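Long-range contacts in Aac(6')-ib (Escherichia coli, PDB 2VQY), which probably transfers an acetyl group from acetyl-CoA to the 6'-amino group of aminoglycoside antibiotics, thereby conferring resistance to them: residues T79-M84 / A93-A98; R115-L120 / T150-D155; Q119-A124 / T133-A138. The protein carries 2 engineered substitutions. All blocks are in the same frame, centred on the assembly; numbering follows the deposited sequence.

Contact 1 of 3, residues T79-M84 / A93-A98. With PAR (paromomycin), chain C.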
# COMPACT_ATOMS: atom_id res chain seq x y z
N THR A 79 3.74 8.43 2.17
CA THR A 79 5.10 8.14 1.69
C THR A 79 5.07 7.13 0.56
O THR A 79 4.58 5.99 0.74
CB THR A 79 5.99 7.60 2.87
OG1 THR A 79 5.97 8.56 3.94
CG2 THR A 79 7.42 7.36 2.41
N PRO A 80 5.57 7.53 -0.63
CA PRO A 80 5.64 6.58 -1.77
C PRO A 80 6.95 5.79 -1.84
O PRO A 80 8.05 6.34 -1.56
CB PRO A 80 5.52 7.52 -2.97
CG PRO A 80 6.34 8.74 -2.53
CD PRO A 80 5.97 8.90 -1.03
N TYR A 81 6.84 4.52 -2.25
CA TYR A 81 7.97 3.61 -2.41
C TYR A 81 7.97 2.96 -3.80
O TYR A 81 6.92 2.76 -4.41
CB TYR A 81 7.91 2.45 -1.38
CG TYR A 81 7.69 2.88 0.05
CD1 TYR A 81 8.77 3.28 0.85
CD2 TYR A 81 6.40 2.90 0.60
CE1 TYR A 81 8.57 3.69 2.18
CE2 TYR A 81 6.17 3.33 1.92
CZ TYR A 81 7.27 3.74 2.70
OH TYR A 81 7.09 4.14 3.99
N ILE A 82 9.16 2.58 -4.25
CA ILE A 82 9.27 1.67 -5.39
C ILE A 82 9.75 0.33 -4.85
O ILE A 82 10.71 0.25 -4.07
CB ILE A 82 10.20 2.23 -6.53
CG1 ILE A 82 9.66 3.57 -7.06
CG2 ILE A 82 10.37 1.21 -7.67
CD1 ILE A 82 8.26 3.53 -7.68
N ALA A 83 9.04 -0.71 -5.25
CA ALA A 83 9.37 -2.08 -4.89
C ALA A 83 10.34 -2.58 -5.94
O ALA A 83 10.09 -2.45 -7.15
CB ALA A 83 8.12 -2.92 -4.89
N MET A 84 11.40 -3.22 -5.44
CA MET A 84 12.53 -3.70 -6.25
C MET A 84 12.74 -5.21 -6.11
O MET A 84 12.61 -5.76 -5.02
CB MET A 84 13.83 -2.99 -5.80
CG MET A 84 13.82 -1.46 -5.86
SD MET A 84 13.75 -0.86 -7.53
CE MET A 84 15.35 -1.45 -8.16
N ALA A 93 4.36 1.20 -3.94
CA ALA A 93 3.60 1.06 -2.70
C ALA A 93 3.57 2.42 -2.02
O ALA A 93 4.38 3.32 -2.34
CB ALA A 93 4.23 0.02 -1.81
N GLN A 94 2.67 2.57 -1.06
CA GLN A 94 2.68 3.78 -0.25
C GLN A 94 2.21 3.43 1.15
O GLN A 94 1.40 2.47 1.36
CB GLN A 94 1.79 4.89 -0.87
CG GLN A 94 0.29 4.48 -1.06
CD GLN A 94 -0.54 5.58 -1.73
OE1 GLN A 94 -0.07 6.28 -2.65
NE2 GLN A 94 -1.80 5.70 -1.32
N SER A 95 2.77 4.14 2.13
CA SER A 95 2.24 4.05 3.49
C SER A 95 1.73 5.41 3.88
O SER A 95 2.18 6.43 3.32
CB SER A 95 3.29 3.55 4.49
OG SER A 95 4.43 4.44 4.53
N TYR A 96 0.81 5.45 4.84
CA TYR A 96 0.26 6.72 5.29
C TYR A 96 -0.07 6.70 6.77
O TYR A 96 -0.31 5.63 7.36
CB TYR A 96 -0.99 7.15 4.43
CG TYR A 96 -2.10 6.14 4.47
CD1 TYR A 96 -3.01 6.15 5.52
CD2 TYR A 96 -2.25 5.18 3.45
CE1 TYR A 96 -4.05 5.21 5.60
CE2 TYR A 96 -3.31 4.21 3.52
CZ TYR A 96 -4.18 4.25 4.59
OH TYR A 96 -5.19 3.35 4.72
N VAL A 97 -0.02 7.88 7.38
CA VAL A 97 -0.48 8.03 8.77
C VAL A 97 -2.00 8.22 8.71
O VAL A 97 -2.49 9.22 8.21
CB VAL A 97 0.22 9.24 9.47
CG1 VAL A 97 -0.35 9.40 10.93
CG2 VAL A 97 1.77 9.05 9.45
N ALA A 98 -2.75 7.25 9.23
CA ALA A 98 -4.21 7.27 9.09
C ALA A 98 -4.84 8.54 9.71
O ALA A 98 -5.72 9.18 9.11
CB ALA A 98 -4.80 5.98 9.71
C11 PAR C . -5.24 4.92 -3.20
O11 PAR C . -6.22 5.24 -2.20
C21 PAR C . -5.65 5.41 -4.60
N21 PAR C . -5.99 6.84 -4.51
C31 PAR C . -6.88 4.60 -5.08
O31 PAR C . -7.35 5.05 -6.37
C41 PAR C . -6.56 3.08 -5.05
O41 PAR C . -7.71 2.27 -5.43
C51 PAR C . -6.09 2.67 -3.61
O51 PAR C . -4.98 3.56 -3.14
C61 PAR C . -5.51 1.25 -3.58
O61 PAR C . -5.65 0.70 -2.25
C12 PAR C . -6.22 6.49 1.81
N12 PAR C . -5.85 6.80 3.20
C22 PAR C . -6.28 4.97 1.55
C32 PAR C . -6.72 4.76 0.10
N32 PAR C . -6.87 3.30 -0.17
C42 PAR C . -5.66 5.39 -0.87
C52 PAR C . -5.54 6.92 -0.62
O52 PAR C . -4.39 7.43 -1.37
C62 PAR C . -5.16 7.12 0.87
O62 PAR C . -5.06 8.52 1.07
C13 PAR C . -4.60 8.76 -1.93
C23 PAR C . -3.39 9.64 -1.52
O23 PAR C . -3.66 10.38 -0.34
C33 PAR C . -3.27 10.57 -2.74
O33 PAR C . -4.41 11.49 -2.69
C43 PAR C . -3.51 9.58 -3.88
O43 PAR C . -4.40 8.54 -3.37
C53 PAR C . -2.18 8.89 -4.30
O53 PAR C . -1.54 8.39 -3.10
C14 PAR C . -4.46 12.39 -3.81
C24 PAR C . -4.74 13.81 -3.28
N24 PAR C . -5.95 13.78 -2.41
C34 PAR C . -4.96 14.77 -4.47
O34 PAR C . -3.70 14.99 -5.13
C44 PAR C . -6.01 14.23 -5.47
O44 PAR C . -7.31 14.20 -4.86
C54 PAR C . -5.65 12.80 -5.89
O54 PAR C . -5.58 11.98 -4.66
C64 PAR C . -6.68 12.30 -6.92
N64 PAR C . -6.92 10.86 -6.73

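Contact 2 of 3, residues R115-L120 / T150-D155. With PAR (paromomycin), chain C.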
# COMPACT_ATOMS: atom_id res chain seq x y z
N ARG A 115 -0.69 3.02 10.74
CA ARG A 115 -0.25 3.25 9.37
C ARG A 115 -1.11 2.42 8.43
O ARG A 115 -1.40 1.26 8.73
CB ARG A 115 1.20 2.85 9.16
CG ARG A 115 2.19 3.59 10.05
CD ARG A 115 2.43 5.05 9.59
NE ARG A 115 3.32 5.72 10.58
CZ ARG A 115 2.86 6.28 11.70
NH1 ARG A 115 1.54 6.26 11.96
NH2 ARG A 115 3.70 6.85 12.57
N GLY A 116 -1.51 3.00 7.29
CA GLY A 116 -2.16 2.21 6.25
C GLY A 116 -1.23 1.99 5.06
O GLY A 116 -0.23 2.72 4.90
N ILE A 117 -1.53 1.01 4.23
CA ILE A 117 -0.73 0.75 3.02
C ILE A 117 -1.62 0.54 1.78
O ILE A 117 -2.77 0.06 1.89
CB ILE A 117 0.23 -0.46 3.18
CG1 ILE A 117 -0.57 -1.75 3.51
CG2 ILE A 117 1.34 -0.17 4.27
CD1 ILE A 117 0.30 -3.05 3.60
N ASP A 118 -1.06 0.89 0.61
CA ASP A 118 -1.67 0.58 -0.70
C ASP A 118 -0.52 0.16 -1.59
O ASP A 118 0.62 0.63 -1.39
CB ASP A 118 -2.36 1.81 -1.31
CG ASP A 118 -3.36 2.47 -0.36
OD1 ASP A 118 -4.48 1.93 -0.26
OD2 ASP A 118 -3.04 3.52 0.25
N GLN A 119 -0.78 -0.74 -2.54
CA GLN A 119 0.33 -1.18 -3.42
C GLN A 119 -0.16 -1.79 -4.71
O GLN A 119 -1.35 -2.16 -4.84
CB GLN A 119 1.32 -2.11 -2.69
CG GLN A 119 0.89 -3.55 -2.51
CD GLN A 119 -0.31 -3.67 -1.62
OE1 GLN A 119 -0.32 -3.14 -0.50
NE2 GLN A 119 -1.34 -4.34 -2.12
N LEU A 120 0.77 -1.88 -5.66
CA LEU A 120 0.46 -2.45 -6.97
C LEU A 120 1.72 -3.09 -7.54
O LEU A 120 2.84 -2.66 -7.24
CB LEU A 120 -0.11 -1.37 -7.91
CG LEU A 120 0.81 -0.21 -8.28
CD1 LEU A 120 1.64 -0.59 -9.56
CD2 LEU A 120 0.01 1.08 -8.51
N THR A 150 1.97 1.30 15.68
CA THR A 150 1.26 0.35 16.55
C THR A 150 0.49 -0.76 15.80
O THR A 150 0.30 -1.86 16.32
CB THR A 150 0.25 1.11 17.41
OG1 THR A 150 -0.61 1.88 16.55
CG2 THR A 150 0.99 2.02 18.42
N LYS A 151 0.07 -0.45 14.57
CA LYS A 151 -0.85 -1.32 13.82
C LYS A 151 -0.81 -0.88 12.37
O LYS A 151 -0.71 0.33 12.10
CB LYS A 151 -2.27 -1.10 14.34
CG LYS A 151 -3.35 -1.94 13.63
CD LYS A 151 -4.67 -1.84 14.39
CE LYS A 151 -5.34 -0.47 14.27
NZ LYS A 151 -6.61 -0.39 15.10
N ILE A 152 -0.89 -1.83 11.46
CA ILE A 152 -0.98 -1.48 10.05
C ILE A 152 -2.38 -1.84 9.58
O ILE A 152 -2.91 -2.88 9.96
CB ILE A 152 0.10 -2.18 9.21
CG1 ILE A 152 1.49 -1.89 9.78
CG2 ILE A 152 0.03 -1.72 7.74
CD1 ILE A 152 2.57 -2.75 9.18
N GLN A 153 -2.96 -0.96 8.78
CA GLN A 153 -4.29 -1.24 8.20
C GLN A 153 -4.22 -1.20 6.69
O GLN A 153 -3.27 -0.66 6.11
CB GLN A 153 -5.29 -0.20 8.66
CG GLN A 153 -5.00 1.20 8.05
CD GLN A 153 -6.03 2.26 8.42
OE1 GLN A 153 -6.45 2.37 9.58
NE2 GLN A 153 -6.34 3.13 7.46
N THR A 154 -5.25 -1.75 6.05
CA THR A 154 -5.43 -1.61 4.60
C THR A 154 -6.94 -1.70 4.30
O THR A 154 -7.72 -2.13 5.17
CB THR A 154 -4.57 -2.63 3.81
OG1 THR A 154 -4.55 -2.30 2.41
CG2 THR A 154 -5.09 -4.06 4.03
N ASP A 155 -7.34 -1.28 3.10
CA ASP A 155 -8.75 -1.05 2.80
C ASP A 155 -9.06 -1.52 1.36
O ASP A 155 -9.59 -0.73 0.56
CB ASP A 155 -9.11 0.43 3.01
CG ASP A 155 -8.38 1.39 2.04
OD1 ASP A 155 -7.30 1.00 1.49
OD2 ASP A 155 -8.92 2.51 1.82
C11 PAR C . -5.24 4.92 -3.20
O11 PAR C . -6.22 5.24 -2.20
C21 PAR C . -5.65 5.41 -4.60
N21 PAR C . -5.99 6.84 -4.51
C31 PAR C . -6.88 4.60 -5.08
O31 PAR C . -7.35 5.05 -6.37
C41 PAR C . -6.56 3.08 -5.05
O41 PAR C . -7.71 2.27 -5.43
C51 PAR C . -6.09 2.67 -3.61
O51 PAR C . -4.98 3.56 -3.14
C61 PAR C . -5.51 1.25 -3.58
O61 PAR C . -5.65 0.70 -2.25
C12 PAR C . -6.22 6.49 1.81
N12 PAR C . -5.85 6.80 3.20
C22 PAR C . -6.28 4.97 1.55
C32 PAR C . -6.72 4.76 0.10
N32 PAR C . -6.87 3.30 -0.17
C42 PAR C . -5.66 5.39 -0.87
C52 PAR C . -5.54 6.92 -0.62
O52 PAR C . -4.39 7.43 -1.37
C62 PAR C . -5.16 7.12 0.87
O62 PAR C . -5.06 8.52 1.07
C13 PAR C . -4.60 8.76 -1.93
C23 PAR C . -3.39 9.64 -1.52
O23 PAR C . -3.66 10.38 -0.34
C33 PAR C . -3.27 10.57 -2.74
O33 PAR C . -4.41 11.49 -2.69
C43 PAR C . -3.51 9.58 -3.88
O43 PAR C . -4.40 8.54 -3.37
C53 PAR C . -2.18 8.89 -4.30
O53 PAR C . -1.54 8.39 -3.10
C14 PAR C . -4.46 12.39 -3.81
C24 PAR C . -4.74 13.81 -3.28
N24 PAR C . -5.95 13.78 -2.41
C34 PAR C . -4.96 14.77 -4.47
O34 PAR C . -3.70 14.99 -5.13
C44 PAR C . -6.01 14.23 -5.47
O44 PAR C . -7.31 14.20 -4.86
C54 PAR C . -5.65 12.80 -5.89
O54 PAR C . -5.58 11.98 -4.66
C64 PAR C . -6.68 12.30 -6.92
N64 PAR C . -6.92 10.86 -6.73
O HOH W 1 -5.06 1.43 2.95

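Contact 3 of 3, residues Q119-A124 / T133-A138. With ACO (acetyl coenzyme *a), chain B.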
# COMPACT_ATOMS: atom_id res chain seq x y z
N GLN A 119 -0.78 -0.74 -2.54
CA GLN A 119 0.33 -1.18 -3.42
C GLN A 119 -0.16 -1.79 -4.71
O GLN A 119 -1.35 -2.16 -4.84
CB GLN A 119 1.32 -2.11 -2.69
CG GLN A 119 0.89 -3.55 -2.51
CD GLN A 119 -0.31 -3.67 -1.62
OE1 GLN A 119 -0.32 -3.14 -0.50
NE2 GLN A 119 -1.34 -4.34 -2.12
N LEU A 120 0.77 -1.88 -5.66
CA LEU A 120 0.46 -2.45 -6.97
C LEU A 120 1.72 -3.09 -7.54
O LEU A 120 2.84 -2.66 -7.24
CB LEU A 120 -0.11 -1.37 -7.91
CG LEU A 120 0.81 -0.21 -8.28
CD1 LEU A 120 1.64 -0.59 -9.56
CD2 LEU A 120 0.01 1.08 -8.51
N LEU A 121 1.52 -4.12 -8.35
CA LEU A 121 2.62 -4.73 -9.10
C LEU A 121 2.53 -4.23 -10.55
O LEU A 121 1.46 -4.28 -11.18
CB LEU A 121 2.53 -6.25 -9.04
CG LEU A 121 2.76 -6.96 -7.69
CD1 LEU A 121 2.53 -8.49 -7.89
CD2 LEU A 121 4.14 -6.66 -7.15
N ALA A 122 3.67 -3.76 -11.05
CA ALA A 122 3.78 -3.11 -12.35
C ALA A 122 3.46 -4.00 -13.57
O ALA A 122 2.90 -3.53 -14.55
CB ALA A 122 5.18 -2.56 -12.49
N ASN A 123 3.82 -5.28 -13.47
CA ASN A 123 3.82 -6.21 -14.62
C ASN A 123 2.72 -7.26 -14.52
O ASN A 123 2.67 -8.04 -13.57
CB ASN A 123 5.20 -6.88 -14.76
CG ASN A 123 6.31 -5.86 -14.96
OD1 ASN A 123 6.17 -4.96 -15.78
ND2 ASN A 123 7.38 -5.98 -14.20
N ALA A 124 1.84 -7.26 -15.52
CA ALA A 124 0.73 -8.21 -15.62
C ALA A 124 1.21 -9.64 -15.49
O ALA A 124 0.59 -10.45 -14.80
CB ALA A 124 -0.01 -8.01 -16.96
N THR A 133 2.49 -10.66 -2.03
CA THR A 133 2.63 -11.09 -0.63
C THR A 133 4.02 -10.73 -0.10
O THR A 133 4.12 -10.16 0.99
CB THR A 133 2.28 -12.62 -0.44
OG1 THR A 133 0.90 -12.81 -0.77
CG2 THR A 133 2.48 -13.06 1.02
N LYS A 134 5.08 -11.03 -0.86
CA LYS A 134 6.44 -10.62 -0.48
C LYS A 134 6.57 -9.09 -0.29
O LYS A 134 7.16 -8.62 0.67
CB LYS A 134 7.45 -11.10 -1.52
CG LYS A 134 7.74 -12.57 -1.39
CD LYS A 134 8.24 -13.13 -2.71
CE LYS A 134 8.62 -14.58 -2.57
NZ LYS A 134 9.93 -14.62 -1.88
N LEU A 135 6.01 -8.34 -1.23
CA LEU A 135 6.03 -6.88 -1.15
C LEU A 135 5.35 -6.39 0.14
O LEU A 135 5.91 -5.57 0.89
CB LEU A 135 5.38 -6.29 -2.42
CG LEU A 135 5.43 -4.79 -2.71
CD1 LEU A 135 5.06 -4.55 -4.17
CD2 LEU A 135 4.48 -4.03 -1.79
N VAL A 136 4.14 -6.89 0.41
CA VAL A 136 3.38 -6.48 1.59
C VAL A 136 4.17 -6.84 2.86
O VAL A 136 4.29 -6.02 3.77
CB VAL A 136 1.95 -7.05 1.58
CG1 VAL A 136 1.21 -6.71 2.90
CG2 VAL A 136 1.16 -6.42 0.36
N ARG A 137 4.71 -8.06 2.91
CA ARG A 137 5.53 -8.48 4.05
C ARG A 137 6.70 -7.51 4.28
O ARG A 137 7.01 -7.14 5.40
CB ARG A 137 6.05 -9.90 3.85
CG ARG A 137 4.96 -10.96 4.05
CD ARG A 137 5.50 -12.36 3.84
NE ARG A 137 4.43 -13.35 3.87
CZ ARG A 137 4.54 -14.62 3.50
NH1 ARG A 137 5.70 -15.09 3.05
NH2 ARG A 137 3.50 -15.43 3.56
N ALA A 138 7.35 -7.11 3.19
CA ALA A 138 8.49 -6.18 3.27
C ALA A 138 8.04 -4.82 3.81
O ALA A 138 8.74 -4.22 4.65
CB ALA A 138 9.15 -6.01 1.92
N1A ACO B . -10.83 -15.38 -4.69
C2A ACO B . -10.02 -15.84 -3.73
N3A ACO B . -8.70 -15.79 -3.89
C4A ACO B . -8.15 -15.26 -5.01
C5A ACO B . -8.96 -14.77 -6.01
C6A ACO B . -10.34 -14.84 -5.83
N6A ACO B . -11.16 -14.38 -6.78
N7A ACO B . -8.17 -14.32 -6.98
C8A ACO B . -6.90 -14.52 -6.62
N9A ACO B . -6.90 -15.10 -5.41
C1B ACO B . -5.72 -15.50 -4.58
C2B ACO B . -4.60 -16.28 -5.25
O2B ACO B . -4.98 -17.65 -5.41
C3B ACO B . -3.52 -16.13 -4.19
O3B ACO B . -3.81 -16.95 -3.04
P3B ACO B . -3.23 -18.45 -2.86
O7A ACO B . -3.94 -18.97 -1.50
O8A ACO B . -1.67 -18.25 -2.53
O9A ACO B . -3.52 -19.30 -4.04
C4B ACO B . -3.73 -14.69 -3.69
O4B ACO B . -5.06 -14.31 -4.12
C5B ACO B . -2.80 -13.56 -4.19
O5B ACO B . -1.51 -13.64 -3.59
P1A ACO B . -0.22 -13.13 -4.42
O1A ACO B . 0.89 -12.87 -3.44
O2A ACO B . 0.07 -13.97 -5.62
O3A ACO B . -0.78 -11.76 -4.94
P2A ACO B . -0.10 -10.86 -6.09
O4A ACO B . 1.32 -11.18 -6.24
O5A ACO B . -1.00 -10.83 -7.29
O6A ACO B . -0.23 -9.40 -5.35
CBP ACO B . -1.61 -7.37 -5.61
CCP ACO B . -1.51 -8.78 -4.97
CDP ACO B . -2.98 -6.75 -5.17
CEP ACO B . -0.44 -6.52 -5.07
CAP ACO B . -1.55 -7.52 -7.17
OAP ACO B . -2.46 -8.57 -7.62
C9P ACO B . -1.81 -6.18 -7.91
O9P ACO B . -0.93 -5.31 -7.95
N8P ACO B . -3.04 -6.06 -8.45
C7P ACO B . -3.53 -4.89 -9.20
C6P ACO B . -3.48 -3.59 -8.35
C5P ACO B . -4.29 -3.70 -7.05
O5P ACO B . -5.24 -4.48 -6.97
N4P ACO B . -3.84 -2.90 -6.06
C3P ACO B . -4.31 -2.72 -4.81
C2P ACO B . -5.34 -3.41 -4.21
S1P ACO B . -6.00 -2.82 -2.58
C ACO B . -4.85 -1.80 -1.70
O ACO B . -3.72 -1.49 -2.14
CH3 ACO B . -5.40 -1.36 -0.32

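Contact 1 of 3, residues T79-M84 / A93-A98
The beta hairpin of antiparallel strands 78-85 and 88-97, part of the central sheet of this GNAT acetyltransferase, brings Tyr81 and Ser95 together on the face that helix 131-144 covers. Thr79 and Ser95 form one hydrogen-bonded pair, with Thr79 N to Ser95 O at 2.8 Å and Ser95 N to Thr79 O at 2.9 Å. Tyr81 and Ala93 form the next: Tyr81 N reaches Ala93 O at 2.7 Å, and Ala93 N bonds back to Tyr81 O. Between them lies the non-hydrogen-bonded pair Pro80 and Gln94, where Gln94 CA makes a CA-H...O contact of 3.1 Å with Thr79 O.

On the helix-covered face the Tyr81 ring reaches along the neighbouring strand past Ala93, and its hydroxyl meets Ser95 at the ring edge, OH to OG 2.7 Å. Ser95 OG stands between its backbone N and carbonyl carbon (chi1 60°), which brings it beside the phenol. Leu139 packs against Tyr81 and Ala93 from the helix.

Pro80 and Gln94 face the other way, where paromomycin binds. The Gln94 chain is extended beyond CG and carries its amide to paromomycin. Tyr92 OH also bonds to Gln94 OE1 and Asp118 OD2 to Gln94 NE2, which fixes the rotation of the amide. Its carbonyl and its NH2 both hold the drug: paromomycin O53 donates to Gln94 OE1 at 2.6 Å, and Gln94 NE2 donates to paromomycin O52 at 3.1 Å. Farther along the strand, paromomycin N12 sits over one face of the Tyr96 ring, offset toward the rim, with Tyr96 CZ 3.4 Å from N12.

Contact 2 of 3, residues R115-L120 / T150-D155
Arg115 and Gly116 pair in parallel with Ile152 and Gln153, joining strands 114-121 and 151-154 of the beta-alpha-beta unit at the heart of the GNAT fold. This end is tight. Arg115 takes two backbone bonds, Arg115 N to Lys151 O and Gln153 N to Arg115 O, the latter at 2.7 Å, and Ile117 N continues the ladder to Gln153 O. Glycine at 116 lets the Gln153 side chain lie close over the backbone, with Gln153 CG 3.5 Å from Gly116 CA; the amide of Gln153 is held beyond by Tyr96 and Tyr187. On the opposite face Ile117 and Ile152 cross obliquely, CG2 to CG2 at 4.0 Å in one of the two conformers of Ile152.

Segments 115-120 and 151-154, inclined at 39°, splay apart past Ile117, and Asp155 N lies 4.9 Å from Ile117 O, too far to extend the ladder. The Thr154 side chain bridges the strands instead: its OG1, anti to the backbone N (chi1 -168°), donates to Ile117 O at 3.0 Å. A water also bonds to Ile117 O and to Asp155 OD1. Beyond it Asp118 OD1 and Asp155 OD1, two acceptors, come close to each other; paromomycin amine N32, 2.8 Å from Asp118 OD1 and 2.9 Å from Asp155 OD1, bridges them and, probably charged, would offset their repulsion. Paromomycin O61 donates to the same Asp118 OD1 at 2.6 Å, so this one oxygen receives two bonds from the drug. Such a splay between the two parallel strands is the hallmark of GNAT enzymes, and acetyl-CoA approaches Thr154 here.

The pair occupies the middle of the sheet: strand 88-97 flanks 114-121, strand 183-191 flanks 151-154, and helix 131-144 covers Ile117 and Ile152 through Leu139, Leu143, Val140 and Phe144.

Contact 3 of 3, residues Q119-A124 / T133-A138
Gln119 and Leu135 run alongside each other in opposite directions, packing the end of strand 114-121 against helix 131-144. In one of the two conformers of Leu135, its CD2 rests on the aliphatic part of the glutamine, 3.7 Å from Gln119 CG. The Gln119 chain bends at chi2 (-64°), and the side chains of Gln119 and Val136 cross at about a right angle, with Val136 CG2 3.7 Å from Gln119 CD. Tyr167 OH bonds to Gln119 OE1. In that same conformer Leu135 turns its other methyl to Leu121, which slides past it in the opposite direction as well and brings CD2 to within 3.8 Å of Leu135 CD1.

Both segments hold acetyl-CoA, largely by backbone N-H groups. Gln119 N donates to the acetyl oxygen O at 3.1 Å, and Leu121 N to O9P of the pantetheine arm at 2.8 Å. From the helix, Thr133 donates to phosphate oxygen O1A through OG1 at 2.7 Å and also through N, next to the glycine-rich loop of Gly128, Gly130 and Gly132, which is the GNAT pyrophosphate-binding feature.

Around this contact, helix 161-169 packs on Thr133 and Val136 through Cys166, while Ala93 of strand 88-97 touches both Gln119 and Leu135.

Overall arrangement
Contacts 1 and 2 are neighbouring strand pairs of one mixed sheet, and contact 3 sets a helix on it; strand 114-121 belongs to contacts 2 and 3. Contact 1 meets contact 2 by probable backbone bonds, Gln94 N to Asp118 O at 2.8 Å and Tyr96 O to Gly116 N at 2.9 Å; their centres lie about 9 Å apart, and both touch paromomycin. Contact 3 shares Gln119 and Leu120 with contact 2, and Ile117 CD1 packs 3.8 Å from Val136 CG1. Ala93 CB, 3.7 Å from Gln119 CB, ties contact 1 to contact 3. Antibiotic and acetyl-CoA thus converge on strand 114-121, where Asp118 holds paromomycin and the adjacent Gln119 holds the acetyl group.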